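Local coordinates for protein prepilin (Salmonella typhi, PDB 3FHV) that forms the subunit of type IVb pili and, as the pilus building block, probably mediates attachment of the bacterium to the host-cell receptor CFTR, at residues E10-T21 with L65-V75. Sequence-based numbering, arbitrary orientation.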
loop_
_atom_site.group_PDB
_atom_site.type_symbol
_atom_site.label_atom_id
_atom_site.label_comp_id
_atom_site.label_asym_id
_atom_site.label_seq_id
_atom_site.Cartn_x
_atom_site.Cartn_y
_atom_site.Cartn_z
ATOM N N GLU A 10 11.403 5.275 -0.653
ATOM C CA GLU A 10 12.045 4.075 -0.151
ATOM C C GLU A 10 11.545 3.713 1.245
ATOM O O GLU A 10 11.209 2.554 1.516
ATOM C CB GLU A 10 13.565 4.273 -0.142
ATOM C CG GLU A 10 14.205 4.409 -1.534
ATOM C CD GLU A 10 13.807 5.692 -2.279
ATOM O OE1 GLU A 10 13.509 6.713 -1.624
ATOM O OE2 GLU A 10 13.813 5.682 -3.528
ATOM N N LEU A 11 11.483 4.707 2.127
ATOM C CA LEU A 11 11.026 4.489 3.494
ATOM C C LEU A 11 9.586 3.976 3.496
ATOM O O LEU A 11 9.250 3.007 4.180
ATOM C CB LEU A 11 11.113 5.793 4.287
ATOM C CG LEU A 11 10.789 5.699 5.778
ATOM C CD1 LEU A 11 11.850 4.871 6.494
ATOM C CD2 LEU A 11 10.736 7.097 6.369
ATOM N N THR A 12 8.741 4.632 2.715
ATOM C CA THR A 12 7.345 4.243 2.615
ATOM C C THR A 12 7.214 2.832 2.038
ATOM O O THR A 12 6.325 2.070 2.437
ATOM C CB THR A 12 6.569 5.236 1.725
ATOM O OG1 THR A 12 6.665 6.543 2.305
ATOM C CG2 THR A 12 5.086 4.834 1.615
ATOM N N ASN A 13 8.100 2.487 1.106
ATOM C CA ASN A 13 8.059 1.165 0.488
ATOM C C ASN A 13 8.343 0.064 1.497
ATOM O O ASN A 13 7.640 -0.944 1.530
ATOM C CB ASN A 13 9.054 1.064 -0.686
ATOM C CG ASN A 13 8.498 1.652 -1.975
ATOM O OD1 ASN A 13 7.285 1.711 -2.166
ATOM N ND2 ASN A 13 9.387 2.059 -2.876
ATOM N N TYR A 14 9.367 0.251 2.326
ATOM C CA TYR A 14 9.694 -0.766 3.319
ATOM C C TYR A 14 8.612 -0.851 4.387
ATOM O O TYR A 14 8.266 -1.934 4.841
ATOM C CB TYR A 14 11.048 -0.467 3.977
ATOM C CG TYR A 14 12.190 -0.461 2.985
ATOM C CD1 TYR A 14 12.362 -1.516 2.085
ATOM C CD2 TYR A 14 13.066 0.619 2.914
ATOM C CE1 TYR A 14 13.380 -1.486 1.124
ATOM C CE2 TYR A 14 14.080 0.657 1.965
ATOM C CZ TYR A 14 14.227 -0.390 1.073
ATOM O OH TYR A 14 15.203 -0.332 0.112
ATOM N N GLN A 15 8.075 0.294 4.788
ATOM C CA GLN A 15 7.051 0.302 5.820
ATOM C C GLN A 15 5.785 -0.407 5.353
ATOM O O GLN A 15 5.217 -1.222 6.091
ATOM C CB GLN A 15 6.751 1.744 6.259
ATOM C CG GLN A 15 7.877 2.355 7.095
ATOM C CD GLN A 15 7.690 3.838 7.359
ATOM O OE1 GLN A 15 6.603 4.370 7.195
ATOM N NE2 GLN A 15 8.759 4.511 7.778
ATOM N N THR A 16 5.357 -0.118 4.127
ATOM C CA THR A 16 4.158 -0.750 3.595
ATOM C C THR A 16 4.383 -2.232 3.304
ATOM O O THR A 16 3.486 -3.045 3.522
ATOM C CB THR A 16 3.640 -0.028 2.314
ATOM O OG1 THR A 16 4.698 0.112 1.361
ATOM C CG2 THR A 16 3.099 1.352 2.657
ATOM N N LEU A 17 5.573 -2.579 2.806
ATOM C CA LEU A 17 5.901 -3.973 2.517
ATOM C C LEU A 17 5.805 -4.759 3.828
ATOM O O LEU A 17 5.279 -5.872 3.859
ATOM C CB LEU A 17 7.320 -4.096 1.926
ATOM C CG LEU A 17 7.834 -5.515 1.628
ATOM C CD1 LEU A 17 6.910 -6.213 0.641
ATOM C CD2 LEU A 17 9.259 -5.450 1.091
ATOM N N ALA A 18 6.292 -4.165 4.912
ATOM C CA ALA A 18 6.227 -4.810 6.223
ATOM C C ALA A 18 4.766 -4.998 6.638
ATOM O O ALA A 18 4.374 -6.078 7.070
ATOM C CB ALA A 18 6.965 -3.964 7.271
ATOM N N THR A 19 3.965 -3.943 6.502
ATOM C CA THR A 19 2.554 -4.020 6.857
ATOM C C THR A 19 1.837 -5.104 6.046
ATOM O O THR A 19 1.061 -5.889 6.600
ATOM C CB THR A 19 1.866 -2.653 6.646
ATOM O OG1 THR A 19 2.384 -1.720 7.604
ATOM C CG2 THR A 19 0.345 -2.778 6.820
ATOM N N ASN A 20 2.111 -5.159 4.743
ATOM C CA ASN A 20 1.503 -6.162 3.879
ATOM C C ASN A 20 1.932 -7.566 4.285
ATOM O O ASN A 20 1.129 -8.495 4.285
ATOM C CB ASN A 20 1.879 -5.924 2.416
ATOM C CG ASN A 20 1.277 -4.649 1.866
ATOM O OD1 ASN A 20 0.213 -4.220 2.306
ATOM N ND2 ASN A 20 1.943 -4.049 0.893
ATOM N N THR A 21 3.206 -7.715 4.621
ATOM C CA THR A 21 3.722 -9.005 5.037
ATOM C C THR A 21 3.060 -9.455 6.340
ATOM O O THR A 21 2.688 -10.620 6.479
ATOM C CB THR A 21 5.261 -8.953 5.207
ATOM O OG1 THR A 21 5.856 -8.545 3.968
ATOM C CG2 THR A 21 5.809 -10.327 5.587
ATOM N N LEU A 65 12.689 -8.789 -6.030
ATOM C CA LEU A 65 12.422 -7.395 -5.676
ATOM C C LEU A 65 13.718 -6.598 -5.626
ATOM O O LEU A 65 14.744 -7.108 -5.186
ATOM C CB LEU A 65 11.739 -7.376 -4.309
ATOM C CG LEU A 65 10.942 -6.150 -3.892
ATOM C CD1 LEU A 65 9.843 -5.874 -4.914
ATOM C CD2 LEU A 65 10.348 -6.411 -2.517
ATOM N N TRP A 66 13.677 -5.357 -6.095
ATOM C CA TRP A 66 14.868 -4.516 -6.111
ATOM C C TRP A 66 14.573 -3.177 -5.451
ATOM O O TRP A 66 13.429 -2.720 -5.450
ATOM C CB TRP A 66 15.353 -4.302 -7.546
ATOM C CG TRP A 66 15.657 -5.575 -8.273
ATOM C CD1 TRP A 66 14.908 -6.157 -9.255
ATOM C CD2 TRP A 66 16.792 -6.426 -8.076
ATOM N NE1 TRP A 66 15.508 -7.318 -9.681
ATOM C CE2 TRP A 66 16.666 -7.506 -8.973
ATOM C CE3 TRP A 66 17.903 -6.380 -7.228
ATOM C CZ2 TRP A 66 17.608 -8.529 -9.047
ATOM C CZ3 TRP A 66 18.837 -7.398 -7.303
ATOM C CH2 TRP A 66 18.684 -8.457 -8.206
ATOM N N ASN A 67 15.599 -2.545 -4.892
ATOM C CA ASN A 67 15.442 -1.190 -4.398
ATOM C C ASN A 67 15.768 -0.174 -5.486
ATOM O O ASN A 67 16.117 -0.533 -6.618
ATOM C CB ASN A 67 16.299 -0.938 -3.142
ATOM C CG ASN A 67 17.793 -1.152 -3.370
ATOM O OD1 ASN A 67 18.334 -0.823 -4.424
ATOM N ND2 ASN A 67 18.472 -1.671 -2.345
ATOM N N SER A 68 15.626 1.098 -5.142
ATOM C CA SER A 68 15.882 2.181 -6.087
ATOM C C SER A 68 17.261 2.185 -6.733
ATOM O O SER A 68 17.436 2.722 -7.829
ATOM C CB SER A 68 15.661 3.524 -5.395
ATOM O OG SER A 68 14.302 3.675 -5.041
ATOM N N TRP A 69 18.242 1.589 -6.066
ATOM C CA TRP A 69 19.596 1.594 -6.594
ATOM C C TRP A 69 20.042 0.307 -7.269
ATOM O O TRP A 69 21.208 0.167 -7.633
ATOM C CB TRP A 69 20.556 1.970 -5.467
ATOM C CG TRP A 69 20.137 3.256 -4.822
ATOM C CD1 TRP A 69 20.395 4.522 -5.264
ATOM C CD2 TRP A 69 19.303 3.397 -3.668
ATOM N NE1 TRP A 69 19.770 5.447 -4.456
ATOM C CE2 TRP A 69 19.093 4.782 -3.469
ATOM C CE3 TRP A 69 18.712 2.489 -2.783
ATOM C CZ2 TRP A 69 18.316 5.278 -2.418
ATOM C CZ3 TRP A 69 17.937 2.984 -1.736
ATOM C CH2 TRP A 69 17.746 4.368 -1.566
ATOM N N GLY A 70 19.119 -0.631 -7.454
ATOM C CA GLY A 70 19.496 -1.880 -8.098
ATOM C C GLY A 70 19.996 -2.936 -7.122
ATOM O O GLY A 70 20.501 -3.973 -7.535
ATOM N N GLY A 71 19.886 -2.660 -5.828
ATOM C CA GLY A 71 20.284 -3.640 -4.827
ATOM C C GLY A 71 19.081 -4.530 -4.562
ATOM O O GLY A 71 17.938 -4.063 -4.594
ATOM N N GLN A 72 19.307 -5.808 -4.284
ATOM C CA GLN A 72 18.179 -6.705 -4.059
ATOM C C GLN A 72 17.491 -6.516 -2.708
ATOM O O GLN A 72 18.134 -6.182 -1.710
ATOM C CB GLN A 72 18.628 -8.167 -4.220
ATOM C CG GLN A 72 17.477 -9.167 -4.142
ATOM C CD GLN A 72 17.865 -10.579 -4.547
ATOM O OE1 GLN A 72 19.034 -10.957 -4.492
ATOM N NE2 GLN A 72 16.874 -11.373 -4.936
ATOM N N ILE A 73 16.172 -6.698 -2.700
ATOM C CA ILE A 73 15.377 -6.609 -1.477
ATOM C C ILE A 73 14.855 -8.029 -1.267
ATOM O O ILE A 73 14.321 -8.636 -2.197
ATOM C CB ILE A 73 14.146 -5.673 -1.629
ATOM C CG1 ILE A 73 14.590 -4.230 -1.895
ATOM C CG2 ILE A 73 13.291 -5.718 -0.344
ATOM C CD1 ILE A 73 13.441 -3.302 -2.245
ATOM N N VAL A 74 15.027 -8.560 -0.064
ATOM C CA VAL A 74 14.539 -9.900 0.234
ATOM C C VAL A 74 13.774 -9.934 1.558
ATOM O O VAL A 74 14.251 -9.422 2.576
ATOM C CB VAL A 74 15.696 -10.925 0.319
ATOM C CG1 VAL A 74 15.127 -12.325 0.558
ATOM C CG2 VAL A 74 16.527 -10.895 -0.966
ATOM N N VAL A 75 12.576 -10.510 1.518
ATOM C CA VAL A 75 11.738 -10.675 2.701
ATOM C C VAL A 75 11.922 -12.141 3.048
ATOM O O VAL A 75 11.621 -13.017 2.235
ATOM C CB VAL A 75 10.250 -10.410 2.399
ATOM C CG1 VAL A 75 9.406 -10.675 3.651
ATOM C CG2 VAL A 75 10.067 -8.959 1.940
#
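L17 and Y14 of helix 10-21 pack on I73 and V75 of strand 72-75, part of the type IV pilin fold, in which the N-terminal helix lies against an antiparallel sheet. The short axes run nearly parallel, 25° apart. Apolar contacts fill the middle. L17 CG stands anti to the backbone N (chi1 177°), which carries CD2 in among three sheet residues: it lies 3.7 Å from V75 CG2, meets L65 CD2 end to end at 3.9 Å, and also touches I73 CG2. One turn on, the methyl CG2 of T21 faces V75 CG1, and L43 of helix 36-45 covers both residues. I73 CD1 sits at the edge of the Y14 ring, close to its plane, 3.8 Å from CE1, while F152 of the sheet meets the same ring. Y14 OH rests against N67 CB and hydrogen-bonds T93 OG1.

Polar contacts gather at the hairpin turn 67-70, a type I turn. N67 OD1 accepts from W69 N, making an Asx turn, and from G71 N (2.8 Å); the two donors approach from opposite faces of the amide plane. Its ND2 bonds N94 O and T93 OG1 on strand 88-96, so both ends of the amide are held and its rotation is fixed. Beside this turn E10 CG lies 3.5 Å from W69 CH2, obliquely to the indole; the bend at chi2 (67°) then turns the carboxylate to S68, whose OG donates to the anti lone pair of E10 OE2 at 2.6 Å.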